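Local coordinates for protein alkaline phosphatase (Antarctic bacterium, PDB 2W5V) that probably hydrolyses phosphate monoesters at alkaline pH, using bound zinc and magnesium ions, at residues I41-G46 with T299-T304; I72-S77 with T340-F345; S86-F91 with P138-A143; G94-N99 with I357-E362. The protein carries 1 engineered substitution. One frame throughout, in Å; residues are numbered along the deposited sequence.

Interaction 1 of 4, residues I41-G46 with T299-T304. With ZN (zinc ion), chain H; MG (magnesium ion), chain I.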
loop_
_atom_site.group_PDB
_atom_site.type_symbol
_atom_site.label_atom_id
_atom_site.label_comp_id
_atom_site.label_asym_id
_atom_site.label_seq_id
_atom_site.Cartn_x
_atom_site.Cartn_y
_atom_site.Cartn_z
ATOM N N ILE B 41 1.105 -1.395 -16.108
ATOM C CA ILE B 41 1.385 -2.466 -15.177
ATOM C C ILE B 41 2.872 -2.477 -14.868
ATOM O O ILE B 41 3.705 -2.618 -15.765
ATOM C CB ILE B 41 0.993 -3.831 -15.770
ATOM C CG1 ILE B 41 -0.508 -3.880 -16.062
ATOM C CG2 ILE B 41 1.406 -4.963 -14.839
ATOM C CD1 ILE B 41 -0.953 -5.175 -16.738
ATOM N N SER B 42 3.195 -2.318 -13.594
ATOM C CA SER B 42 4.568 -2.444 -13.130
ATOM C C SER B 42 4.718 -3.856 -12.587
ATOM O O SER B 42 4.215 -4.173 -11.503
ATOM C CB SER B 42 4.843 -1.430 -12.020
ATOM O OG SER B 42 3.774 -1.407 -11.082
ATOM N N ASP B 43 5.401 -4.708 -13.338
ATOM C CA ASP B 43 5.521 -6.101 -12.938
ATOM C C ASP B 43 6.406 -6.237 -11.701
ATOM O O ASP B 43 7.564 -5.828 -11.712
ATOM C CB ASP B 43 6.063 -6.960 -14.086
ATOM C CG ASP B 43 5.765 -8.431 -13.883
ATOM O OD1 ASP B 43 6.029 -8.925 -12.771
ATOM O OD2 ASP B 43 5.239 -9.087 -14.808
ATOM N N GLY B 44 5.844 -6.798 -10.634
ATOM C CA GLY B 44 6.603 -7.086 -9.434
ATOM C C GLY B 44 6.750 -5.924 -8.465
ATOM O O GLY B 44 7.508 -6.023 -7.500
ATOM N N ALA B 45 6.024 -4.833 -8.699
ATOM C CA ALA B 45 6.149 -3.652 -7.836
ATOM C C ALA B 45 5.139 -3.622 -6.682
ATOM O O ALA B 45 3.959 -3.331 -6.883
ATOM C CB ALA B 45 6.043 -2.367 -8.664
ATOM N N GLY B 46 5.602 -3.916 -5.473
ATOM C CA GLY B 46 4.761 -3.715 -4.302
ATOM C C GLY B 46 4.825 -2.258 -3.858
ATOM O O GLY B 46 5.461 -1.438 -4.498
ATOM N N THR B 299 -1.225 -0.253 -11.825
ATOM C CA THR B 299 -1.177 -1.266 -10.776
ATOM C C THR B 299 -0.037 -2.232 -11.052
ATOM O O THR B 299 0.709 -2.044 -12.009
ATOM C CB THR B 299 -2.519 -2.025 -10.641
ATOM O OG1 THR B 299 -2.538 -2.753 -9.406
ATOM C CG2 THR B 299 -2.723 -2.998 -11.797
ATOM N N SER B 300 0.083 -3.266 -10.229
ATOM C CA SER B 300 1.090 -4.311 -10.432
ATOM C C SER B 300 0.400 -5.667 -10.379
ATOM O O SER B 300 -0.730 -5.778 -9.904
ATOM C CB SER B 300 2.159 -4.261 -9.335
ATOM O OG SER B 300 2.597 -2.927 -9.101
ATOM N N ASP B 301 1.089 -6.707 -10.827
ATOM C CA ASP B 301 0.508 -8.043 -10.797
ATOM C C ASP B 301 0.761 -8.738 -9.459
ATOM O O ASP B 301 -0.023 -9.583 -9.049
ATOM C CB ASP B 301 0.979 -8.890 -12.003
ATOM C CG ASP B 301 2.500 -9.010 -12.099
ATOM O OD1 ASP B 301 3.210 -8.183 -11.483
ATOM O OD2 ASP B 301 2.982 -9.941 -12.800
ATOM N N HIS B 302 1.843 -8.347 -8.780
ATOM C CA HIS B 302 2.263 -8.909 -7.494
ATOM C C HIS B 302 3.548 -8.184 -7.076
ATOM O O HIS B 302 4.055 -7.343 -7.823
ATOM C CB HIS B 302 2.572 -10.393 -7.648
ATOM C CG HIS B 302 3.603 -10.657 -8.700
ATOM N ND1 HIS B 302 4.951 -10.501 -8.470
ATOM C CD2 HIS B 302 3.473 -10.986 -10.004
ATOM C CE1 HIS B 302 5.615 -10.755 -9.585
ATOM N NE2 HIS B 302 4.740 -11.056 -10.529
ATOM N N GLU B 303 4.074 -8.509 -5.894
ATOM C CA GLU B 303 5.339 -7.943 -5.420
ATOM C C GLU B 303 6.424 -8.986 -5.642
ATOM O O GLU B 303 6.120 -10.185 -5.702
ATOM C CB GLU B 303 5.252 -7.628 -3.915
ATOM C CG GLU B 303 6.438 -6.837 -3.353
ATOM C CD GLU B 303 7.623 -7.686 -2.840
ATOM O OE1 GLU B 303 7.527 -8.938 -2.746
ATOM O OE2 GLU B 303 8.672 -7.074 -2.526
ATOM N N THR B 304 7.684 -8.570 -5.751
ATOM C CA THR B 304 8.742 -9.587 -5.778
ATOM C C THR B 304 9.987 -9.205 -4.998
ATOM O O THR B 304 10.420 -8.055 -5.022
ATOM C CB THR B 304 9.144 -10.043 -7.200
ATOM O OG1 THR B 304 10.348 -9.396 -7.610
ATOM C CG2 THR B 304 8.056 -9.784 -8.181
HETATM ZN ZN ZN H . 4.885 -10.558 -12.548
HETATM MG MG MG I . 5.684 -9.174 -16.851
HETATM O O HOH W 1 10.515 -5.983 -7.922
HETATM O O HOH W 2 7.806 -8.877 -16.367
HETATM O O HOH W 3 6.002 -9.402 -19.106
HETATM O O HOH W 4 6.076 -11.445 -16.767
#

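Interaction 2 of 4, residues I72-S77 with T340-F345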
loop_
_atom_site.group_PDB
_atom_site.type_symbol
_atom_site.label_atom_id
_atom_site.label_comp_id
_atom_site.label_asym_id
_atom_site.label_seq_id
_atom_site.Cartn_x
_atom_site.Cartn_y
_atom_site.Cartn_z
ATOM N N ILE B 72 -5.523 -4.400 -4.434
ATOM C CA ILE B 72 -5.954 -5.703 -4.950
ATOM C C ILE B 72 -5.289 -6.892 -4.275
ATOM O O ILE B 72 -4.110 -6.847 -3.896
ATOM C CB ILE B 72 -5.752 -5.836 -6.485
ATOM C CG1 ILE B 72 -4.318 -5.470 -6.894
ATOM C CG2 ILE B 72 -6.737 -4.960 -7.216
ATOM C CD1 ILE B 72 -4.025 -5.752 -8.398
ATOM N N LYS B 73 -6.064 -7.963 -4.140
ATOM C CA LYS B 73 -5.563 -9.228 -3.645
ATOM C C LYS B 73 -5.207 -10.072 -4.861
ATOM O O LYS B 73 -6.016 -10.201 -5.781
ATOM C CB LYS B 73 -6.630 -9.922 -2.797
ATOM C CG LYS B 73 -6.105 -11.197 -2.142
ATOM C CD LYS B 73 -7.102 -11.819 -1.180
ATOM C CE LYS B 73 -6.545 -13.139 -0.643
ATOM N NZ LYS B 73 -7.523 -13.798 0.261
ATOM N N THR B 74 -4.002 -10.641 -4.876
ATOM C CA THR B 74 -3.450 -11.158 -6.130
ATOM C C THR B 74 -3.376 -12.679 -6.281
ATOM O O THR B 74 -2.867 -13.163 -7.298
ATOM C CB THR B 74 -2.030 -10.623 -6.354
ATOM O OG1 THR B 74 -1.194 -11.065 -5.272
ATOM C CG2 THR B 74 -2.030 -9.086 -6.418
ATOM N N SER B 75 -3.849 -13.433 -5.295
ATOM C CA SER B 75 -3.734 -14.900 -5.366
ATOM C C SER B 75 -4.432 -15.472 -6.601
ATOM O O SER B 75 -5.437 -14.929 -7.064
ATOM C CB SER B 75 -4.277 -15.571 -4.095
ATOM O OG SER B 75 -3.531 -15.191 -2.946
ATOM N N SER B 76 -3.892 -16.567 -7.133
ATOM C CA SER B 76 -4.459 -17.226 -8.310
ATOM C C SER B 76 -5.554 -18.196 -7.882
ATOM O O SER B 76 -5.927 -18.244 -6.706
ATOM C CB SER B 76 -3.368 -17.974 -9.076
ATOM O OG SER B 76 -3.064 -19.202 -8.432
ATOM N N SER B 77 -6.075 -18.976 -8.823
ATOM C CA SER B 77 -7.121 -19.934 -8.467
ATOM C C SER B 77 -6.546 -21.148 -7.738
ATOM O O SER B 77 -7.278 -21.881 -7.090
ATOM C CB SER B 77 -7.895 -20.386 -9.710
ATOM O OG SER B 77 -7.035 -21.103 -10.574
ATOM N N THR B 340 1.569 -10.018 -0.910
ATOM C CA THR B 340 0.999 -8.770 -0.373
ATOM C C THR B 340 -0.072 -8.202 -1.294
ATOM O O THR B 340 -0.026 -8.386 -2.510
ATOM C CB THR B 340 2.066 -7.674 -0.157
ATOM O OG1 THR B 340 1.422 -6.465 0.290
ATOM C CG2 THR B 340 2.808 -7.404 -1.454
ATOM N N LEU B 341 -1.046 -7.510 -0.705
ATOM C CA LEU B 341 -1.979 -6.727 -1.496
ATOM C C LEU B 341 -1.183 -5.659 -2.247
ATOM O O LEU B 341 -0.108 -5.237 -1.807
ATOM C CB LEU B 341 -3.027 -6.048 -0.605
ATOM C CG LEU B 341 -3.971 -6.917 0.231
ATOM C CD1 LEU B 341 -4.958 -6.038 1.016
ATOM C CD2 LEU B 341 -4.721 -7.870 -0.632
ATOM N N ILE B 342 -1.726 -5.223 -3.376
ATOM C CA ILE B 342 -1.035 -4.319 -4.291
ATOM C C ILE B 342 -1.864 -3.055 -4.530
ATOM O O ILE B 342 -3.055 -3.138 -4.788
ATOM C CB ILE B 342 -0.813 -5.043 -5.646
ATOM C CG1 ILE B 342 0.202 -6.190 -5.481
ATOM C CG2 ILE B 342 -0.442 -4.059 -6.758
ATOM C CD1 ILE B 342 1.612 -5.728 -5.111
ATOM N N PRO B 343 -1.226 -1.880 -4.467
ATOM C CA PRO B 343 -1.922 -0.612 -4.724
ATOM C C PRO B 343 -2.395 -0.483 -6.165
ATOM O O PRO B 343 -1.708 -0.909 -7.101
ATOM C CB PRO B 343 -0.852 0.459 -4.448
ATOM C CG PRO B 343 0.260 -0.240 -3.752
ATOM C CD PRO B 343 0.197 -1.689 -4.140
ATOM N N VAL B 344 -3.581 0.092 -6.327
ATOM C CA VAL B 344 -4.116 0.460 -7.623
ATOM C C VAL B 344 -4.307 1.965 -7.604
ATOM O O VAL B 344 -4.848 2.512 -6.636
ATOM C CB VAL B 344 -5.503 -0.160 -7.833
ATOM C CG1 VAL B 344 -6.137 0.351 -9.137
ATOM C CG2 VAL B 344 -5.413 -1.684 -7.793
ATOM N N PHE B 345 -3.865 2.634 -8.667
ATOM C CA PHE B 345 -4.034 4.075 -8.807
ATOM C C PHE B 345 -4.879 4.347 -10.046
ATOM O O PHE B 345 -4.673 3.724 -11.089
ATOM C CB PHE B 345 -2.678 4.773 -8.963
ATOM C CG PHE B 345 -1.699 4.483 -7.853
ATOM C CD1 PHE B 345 -1.615 5.317 -6.741
ATOM C CD2 PHE B 345 -0.846 3.395 -7.930
ATOM C CE1 PHE B 345 -0.713 5.058 -5.714
ATOM C CE2 PHE B 345 0.069 3.130 -6.913
ATOM C CZ PHE B 345 0.137 3.972 -5.797
HETATM O O HOH W 5 1.223 -9.770 -4.482
HETATM O O HOH W 6 -2.806 -10.384 -2.382
#

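Interaction 3 of 4, residues S86-F91 with P138-A143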
loop_
_atom_site.group_PDB
_atom_site.type_symbol
_atom_site.label_atom_id
_atom_site.label_comp_id
_atom_site.label_asym_id
_atom_site.label_seq_id
_atom_site.Cartn_x
_atom_site.Cartn_y
_atom_site.Cartn_z
ATOM N N SER B 86 -1.030 -15.805 -14.498
ATOM C CA SER B 86 -2.367 -15.741 -13.911
ATOM C C SER B 86 -2.671 -14.312 -13.466
ATOM O O SER B 86 -3.811 -13.851 -13.543
ATOM C CB SER B 86 -2.518 -16.715 -12.741
ATOM O OG SER B 86 -1.464 -16.558 -11.812
ATOM N N GLY B 87 -1.643 -13.614 -13.001
ATOM C CA GLY B 87 -1.814 -12.250 -12.532
ATOM C C GLY B 87 -2.321 -11.321 -13.619
ATOM O O GLY B 87 -3.224 -10.515 -13.391
ATOM N N ALA B 88 -1.734 -11.431 -14.805
ATOM C CA ALA B 88 -2.120 -10.593 -15.929
ATOM C C ALA B 88 -3.453 -11.049 -16.518
ATOM O O ALA B 88 -4.245 -10.229 -16.985
ATOM C CB ALA B 88 -1.045 -10.618 -17.002
ATOM N N THR B 89 -3.686 -12.359 -16.520
ATOM C CA THR B 89 -4.942 -12.891 -17.056
ATOM C C THR B 89 -6.127 -12.432 -16.174
ATOM O O THR B 89 -7.240 -12.226 -16.669
ATOM C CB THR B 89 -4.904 -14.438 -17.189
ATOM O OG1 THR B 89 -3.892 -14.815 -18.139
ATOM C CG2 THR B 89 -6.253 -14.972 -17.683
ATOM N N ALA B 90 -5.886 -12.252 -14.876
ATOM C CA ALA B 90 -6.920 -11.691 -14.005
ATOM C C ALA B 90 -7.365 -10.329 -14.543
ATOM O O ALA B 90 -8.561 -10.050 -14.635
ATOM C CB ALA B 90 -6.415 -11.559 -12.575
ATOM N N PHE B 91 -6.391 -9.491 -14.902
ATOM C CA PHE B 91 -6.660 -8.154 -15.444
ATOM C C PHE B 91 -7.266 -8.207 -16.848
ATOM O O PHE B 91 -8.204 -7.475 -17.167
ATOM C CB PHE B 91 -5.380 -7.324 -15.542
ATOM C CG PHE B 91 -4.662 -7.110 -14.234
ATOM C CD1 PHE B 91 -5.331 -7.158 -13.021
ATOM C CD2 PHE B 91 -3.307 -6.809 -14.234
ATOM C CE1 PHE B 91 -4.650 -6.933 -11.821
ATOM C CE2 PHE B 91 -2.626 -6.583 -13.045
ATOM C CZ PHE B 91 -3.297 -6.642 -11.837
ATOM N N PRO B 138 2.303 -9.086 -21.470
ATOM C CA PRO B 138 1.716 -8.670 -22.752
ATOM C C PRO B 138 0.895 -9.807 -23.342
ATOM O O PRO B 138 -0.181 -9.571 -23.876
ATOM C CB PRO B 138 2.934 -8.429 -23.667
ATOM C CG PRO B 138 4.121 -8.530 -22.842
ATOM C CD PRO B 138 3.774 -9.112 -21.499
ATOM N N ALA B 139 1.398 -11.033 -23.243
ATOM C CA ALA B 139 0.759 -12.170 -23.908
ATOM C C ALA B 139 -0.680 -12.348 -23.439
ATOM O O ALA B 139 -1.572 -12.661 -24.232
ATOM C CB ALA B 139 1.543 -13.442 -23.657
ATOM N N SER B 140 -0.898 -12.157 -22.145
ATOM C CA SER B 140 -2.224 -12.344 -21.577
ATOM C C SER B 140 -3.255 -11.405 -22.193
ATOM O O SER B 140 -4.454 -11.646 -22.078
ATOM C CB SER B 140 -2.199 -12.160 -20.056
ATOM O OG SER B 140 -1.408 -13.160 -19.441
ATOM N N PHE B 141 -2.799 -10.345 -22.852
ATOM C CA PHE B 141 -3.729 -9.397 -23.459
ATOM C C PHE B 141 -4.064 -9.682 -24.937
ATOM O O PHE B 141 -4.954 -9.050 -25.498
ATOM C CB PHE B 141 -3.241 -7.957 -23.261
ATOM C CG PHE B 141 -3.413 -7.464 -21.846
ATOM C CD1 PHE B 141 -2.510 -7.832 -20.860
ATOM C CD2 PHE B 141 -4.502 -6.680 -21.494
ATOM C CE1 PHE B 141 -2.674 -7.413 -19.548
ATOM C CE2 PHE B 141 -4.668 -6.251 -20.175
ATOM C CZ PHE B 141 -3.755 -6.620 -19.206
ATOM N N TYR B 142 -3.377 -10.631 -25.565
ATOM C CA TYR B 142 -3.690 -10.935 -26.966
ATOM C C TYR B 142 -3.686 -12.417 -27.338
ATOM O O TYR B 142 -4.128 -12.769 -28.428
ATOM C CB TYR B 142 -2.768 -10.167 -27.920
ATOM C CG TYR B 142 -1.316 -10.603 -27.871
ATOM C CD1 TYR B 142 -0.861 -11.700 -28.614
ATOM C CD2 TYR B 142 -0.403 -9.918 -27.090
ATOM C CE1 TYR B 142 0.479 -12.094 -28.569
ATOM C CE2 TYR B 142 0.923 -10.297 -27.040
ATOM C CZ TYR B 142 1.363 -11.379 -27.778
ATOM O OH TYR B 142 2.692 -11.732 -27.700
ATOM N N ALA B 143 -3.189 -13.275 -26.452
ATOM C CA ALA B 143 -3.084 -14.700 -26.754
ATOM C C ALA B 143 -3.882 -15.577 -25.799
ATOM O O ALA B 143 -4.319 -15.131 -24.742
ATOM C CB ALA B 143 -1.627 -15.138 -26.764
#

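Interaction 4 of 4, residues G94-N99 with I357-E362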
loop_
_atom_site.group_PDB
_atom_site.type_symbol
_atom_site.label_atom_id
_atom_site.label_comp_id
_atom_site.label_asym_id
_atom_site.label_seq_id
_atom_site.Cartn_x
_atom_site.Cartn_y
_atom_site.Cartn_z
ATOM N N GLY B 94 -10.542 -11.206 -16.500
ATOM C CA GLY B 94 -11.488 -11.072 -15.405
ATOM C C GLY B 94 -11.798 -12.340 -14.628
ATOM O O GLY B 94 -12.820 -12.418 -13.940
ATOM N N ILE B 95 -10.917 -13.332 -14.724
ATOM C CA ILE B 95 -11.079 -14.570 -13.970
ATOM C C ILE B 95 -9.822 -14.900 -13.171
ATOM O O ILE B 95 -8.718 -14.536 -13.571
ATOM C CB ILE B 95 -11.351 -15.753 -14.904
ATOM C CG1 ILE B 95 -10.203 -15.886 -15.909
ATOM C CG2 ILE B 95 -12.687 -15.569 -15.612
ATOM C CD1 ILE B 95 -10.054 -17.257 -16.450
ATOM N N LYS B 96 -10.005 -15.581 -12.042
ATOM C CA LYS B 96 -8.896 -16.213 -11.342
ATOM C C LYS B 96 -8.549 -17.487 -12.103
ATOM O O LYS B 96 -9.434 -18.270 -12.453
ATOM C CB LYS B 96 -9.307 -16.595 -9.920
ATOM C CG LYS B 96 -9.639 -15.423 -9.010
ATOM C CD LYS B 96 -8.371 -14.795 -8.435
ATOM C CE LYS B 96 -8.683 -13.951 -7.205
ATOM N NZ LYS B 96 -7.495 -13.119 -6.794
ATOM N N THR B 97 -7.266 -17.705 -12.348
ATOM C CA THR B 97 -6.830 -18.890 -13.078
ATOM C C THR B 97 -5.515 -19.395 -12.495
ATOM O O THR B 97 -4.995 -18.798 -11.545
ATOM C CB THR B 97 -6.727 -18.606 -14.595
ATOM O OG1 THR B 97 -6.477 -19.830 -15.299
ATOM C CG2 THR B 97 -5.623 -17.589 -14.903
ATOM N N TYR B 98 -4.992 -20.495 -13.041
ATOM C CA TYR B 98 -3.828 -21.172 -12.470
ATOM C C TYR B 98 -2.517 -20.496 -12.879
ATOM O O TYR B 98 -2.427 -19.948 -13.974
ATOM C CB TYR B 98 -3.827 -22.670 -12.846
ATOM C CG TYR B 98 -3.778 -22.982 -14.350
ATOM C CD1 TYR B 98 -2.566 -23.024 -15.028
ATOM C CD2 TYR B 98 -4.938 -23.253 -15.070
ATOM C CE1 TYR B 98 -2.504 -23.303 -16.378
ATOM C CE2 TYR B 98 -4.885 -23.541 -16.432
ATOM C CZ TYR B 98 -3.662 -23.566 -17.080
ATOM O OH TYR B 98 -3.579 -23.851 -18.431
ATOM N N ASN B 99 -1.512 -20.504 -12.000
ATOM C CA ASN B 99 -0.207 -19.955 -12.385
ATOM C C ASN B 99 0.260 -20.584 -13.692
ATOM O O ASN B 99 0.197 -21.807 -13.849
ATOM C CB ASN B 99 0.861 -20.159 -11.297
ATOM C CG ASN B 99 0.668 -19.224 -10.100
ATOM O OD1 ASN B 99 -0.239 -18.386 -10.090
ATOM N ND2 ASN B 99 1.534 -19.362 -9.090
ATOM N N ILE B 357 -11.001 -2.187 -1.612
ATOM C CA ILE B 357 -10.162 -3.380 -1.664
ATOM C C ILE B 357 -10.927 -4.473 -2.385
ATOM O O ILE B 357 -12.107 -4.692 -2.103
ATOM C CB ILE B 357 -9.812 -3.863 -0.244
ATOM C CG1 ILE B 357 -9.126 -2.734 0.537
ATOM C CG2 ILE B 357 -8.932 -5.123 -0.296
ATOM C CD1 ILE B 357 -8.658 -3.143 1.965
ATOM N N TYR B 358 -10.269 -5.154 -3.320
ATOM C CA TYR B 358 -10.963 -6.158 -4.132
ATOM C C TYR B 358 -9.998 -7.173 -4.744
ATOM O O TYR B 358 -8.766 -7.036 -4.640
ATOM C CB TYR B 358 -11.815 -5.480 -5.220
ATOM C CG TYR B 358 -11.103 -4.348 -5.942
ATOM C CD1 TYR B 358 -10.405 -4.577 -7.124
ATOM C CD2 TYR B 358 -11.120 -3.050 -5.432
ATOM C CE1 TYR B 358 -9.738 -3.545 -7.786
ATOM C CE2 TYR B 358 -10.456 -2.008 -6.087
ATOM C CZ TYR B 358 -9.772 -2.262 -7.266
ATOM O OH TYR B 358 -9.107 -1.240 -7.923
ATOM N N GLU B 359 -10.554 -8.201 -5.377
ATOM C CA GLU B 359 -9.719 -9.214 -6.015
ATOM C C GLU B 359 -9.127 -8.642 -7.295
ATOM O O GLU B 359 -9.772 -7.837 -7.968
ATOM C CB GLU B 359 -10.533 -10.473 -6.318
ATOM C CG GLU B 359 -11.108 -11.140 -5.071
ATOM C CD GLU B 359 -10.056 -11.866 -4.241
ATOM O OE1 GLU B 359 -8.886 -11.945 -4.677
ATOM O OE2 GLU B 359 -10.407 -12.368 -3.151
ATOM N N ASN B 360 -7.894 -9.039 -7.618
ATOM C CA ASN B 360 -7.254 -8.600 -8.862
ATOM C C ASN B 360 -8.121 -8.742 -10.117
ATOM O O ASN B 360 -8.085 -7.874 -10.994
ATOM C CB ASN B 360 -5.869 -9.249 -9.079
ATOM C CG ASN B 360 -5.919 -10.773 -9.197
ATOM O OD1 ASN B 360 -6.959 -11.407 -9.015
ATOM N ND2 ASN B 360 -4.769 -11.366 -9.499
ATOM N N ASN B 361 -8.907 -9.811 -10.215
ATOM C CA ASN B 361 -9.673 -9.996 -11.450
ATOM C C ASN B 361 -10.785 -8.971 -11.623
ATOM O O ASN B 361 -11.321 -8.816 -12.717
ATOM C CB ASN B 361 -10.208 -11.419 -11.611
ATOM C CG ASN B 361 -11.179 -11.810 -10.522
ATOM O OD1 ASN B 361 -10.820 -11.864 -9.349
ATOM N ND2 ASN B 361 -12.418 -12.115 -10.908
ATOM N N GLU B 362 -11.127 -8.259 -10.553
ATOM C CA GLU B 362 -12.170 -7.233 -10.652
ATOM C C GLU B 362 -11.705 -6.018 -11.445
ATOM O O GLU B 362 -12.521 -5.207 -11.873
ATOM C CB GLU B 362 -12.684 -6.813 -9.269
ATOM C CG GLU B 362 -13.396 -7.930 -8.516
ATOM C CD GLU B 362 -14.682 -8.377 -9.195
ATOM O OE1 GLU B 362 -15.216 -7.616 -10.026
ATOM O OE2 GLU B 362 -15.161 -9.492 -8.892
#

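Interaction 1 of 4, residues I41-G46 with T299-T304
Asp43 and Asp301 converge on one zinc ion with their carboxylate planes 83° apart, almost perpendicular. Asp43 OD1 lies 2.0 Å from the zinc, while Asp43 OD2 holds the neighbouring magnesium ion at 2.1 Å, so a single carboxylate bridges two metals. Asp301 uses OD2 for the zinc, at 2.0 Å, and its OD1 accepts the backbone N-H of Gly44; held at both oxygens, this carboxylate can hardly rotate. His302 adds NE2 at 2.1 Å from the zinc. Its CG sits between backbone N and carbonyl carbon (chi1 56°), which swings the ring back to the metal. His302 ND1 donates to Glu303 O at 3.0 Å; the oxygen lies close to the ring plane, though ND1 sits well above the carbonyl plane. Gly44 N and Asp301 OD1 lie over one face of this imidazole.

Away from the metals, Ser42 OG and Ser300 OG are 2.8 Å apart, and Ser300 OG donates to Ala45 O at 2.6 Å, in the carbonyl plane and on a lone pair. With an alanine in place of Ser300, Ala45 O would probably lose this donor and the turn from Ser42 to Ala45 a brace.

Ile41 pairs with Thr299 in parallel, and both chains then leave adjacent strands as ligand loops. Phosphorylated Ser84 completes the zinc site, and Thr137 and Glu254 join at the magnesium: the metal cluster of the alkaline phosphatase active site.

Interaction 2 of 4, residues I72-S77 with T340-F345
Ile72 and Ile342 form an antiparallel hydrogen-bonded pair, closed by two backbone bonds. Ile72 N donates a hydrogen bond to Ile342 O at 2.8 Å, and Ile342 N donates one to Ile72 O at 2.9 Å. The same Ile72 O is also approached by the CA-H of Leu341.

The apolar contacts gather round Ile72. Its CG1 stands between backbone N and carbonyl carbon (chi1 52°), and from there it leans across Ile342, 3.7 Å from Ile342 CB. The other branch goes to Val344: Ile72 CG2 meets Val344 CG2 at 3.6 Å, the two side chains crossing at about a right angle. Thr74 turns its methyl inward too, with CG2 3.8 Å from Ile342 CG1. Leu341 works apart from this cluster, laying CD2 against the root of Lys73, 3.5 Å from Lys73 CB.

Where the strands part, water takes over. One molecule accepts from Thr74 OG1 and donates to Thr340 O at 2.7 Å; a second accepts from Thr74 N at 2.8 Å and has only a weak bond to Thr340 O. Beyond them the contact borders the dimer interface. The extended Lys73 reaches Phe54 O and the ring of Tyr55 of the second subunit, and Thr340 OG1 and Leu341 N both bond Ser51 of that subunit.

Chemically, then, this is one pair of sheet neighbours in two environments: a hydrocarbon patch of Ile72, Ile342 and Val344 within the subunit, and a hydrated, hydrogen-bonding end where the strands separate, with both polar groups and the Leu341 side chain meeting the second subunit.

Interaction 3 of 4, residues S86-F91 with P138-A143
The Phe141 ring reaches helix 86-93 with its outer end. Phe141 CZ lies 4.1 Å from Phe91 CB, and Phe141 CE1 is 4.1 Å from Ala88 O and 4.4 Å from Ala88 CB; Ala88 O and Phe91 CB both approach the ring obliquely. Within these segments the two aromatic rings are not stacked, since Phe141 meets the root of Phe91. One face of the Phe91 ring instead lies against its own helix, with Gly87 O 3.7 Å above its plane and over the centre.

Next to the ring, the two backbones draw close because the facing side chains are small. The CB of Ser140 is directed toward the helix, 3.6 Å from Ala88 CB, and Ser140 OG is 3.5 Å from the same methyl. The CA atoms of Thr89 and Ser140 are 5.3 Å apart. The hydroxyl of Ser140 stands anti to its own carbonyl carbon (chi1 -65°), a position from which it bonds back to Ala136 O in the preceding turn, while Thr89 OG1 is similarly occupied by Ala85 O and Gly103 N. A further link comes one residue beyond Phe91 in the same helix, where Ser92 OG is hydrogen-bonded to Ser140 O.

The contact thus joins the helix that follows phosphorylated Ser84 to the end of helix 136-139, which carries the magnesium ligand Thr137. Around it, Phe141 packs on Leu39 and Ile41 of strand 36-42 and on Phe250 and Met252 of strand 249-255, and Phe91 also touches Ile41.

Interaction 4 of 4, residues G94-N99 with I357-E362
Lys96 and Glu359 make a salt bridge, with Lys96 NZ 2.8 Å from Glu359 OE1. The ammonium group comes in from above the carboxylate plane, 37° out of it, and the two side chains cross at about a right angle. A bend at the second torsion of the lysine (chi2 -81°) turns the outer part of the chain to meet these residues.

The same ammonium group also donates to uncharged acceptors: Lys96 NZ reaches Asn360 OD1 at 2.9 Å, again from above the plane, and Ser75 O in a neighbouring loop. Asn361 uses its ND2 on Gly94: the bond to Gly94 O, 3.1 Å from Asn361 ND2, is nearly straight, although the donor lies well above the carbonyl plane. Gly94 O takes a second bond from His365 NE2.

Van der Waals contact fills in between. Asn361 CB lies 3.7 Å from Ile95 N, and Asn361 OD1 is 3.7 Å from Lys96 CE. Gly94, at positive phi, is the first residue past helix 86-93 and faces the type I turn from Glu359 to Glu362.

A leucine in place of Lys96 would probably leave the Glu359 carboxylate without its counter-charge and Asn360 OD1 and Ser75 O without this donor.

One ammonium group therefore ties three pieces of chain together, at the place where the edge strand 356-359 leaves the sheet, while an asparagine amide and a carbonyl fasten the adjoining helix end.

Overall arrangement
Interactions 1, 2 and 4 all reach the large mixed sheet, where strands 36-42, 294-299, 342-347, 68-73 and 356-359 lie side by side in that order. Their centres step outward: interaction 1 is about 9 Å from interaction 2, which is about 8 Å from interaction 4. Interaction 3, about 14 Å from interaction 1 between centres, joins helix 86-93 to the end of helix 136-139 and the residues after it, beside the sheet; Phe91 touches Ile41, Thr299 and Ile72. Along the chain, 41-46, 72-77, 86-91, 94-99 and 138-143 precede 299-304, 340-345 and 357-362. Residues distant in sequence thus meet at the metal site in interaction 1; interactions 2 and 4 also touch the second subunit.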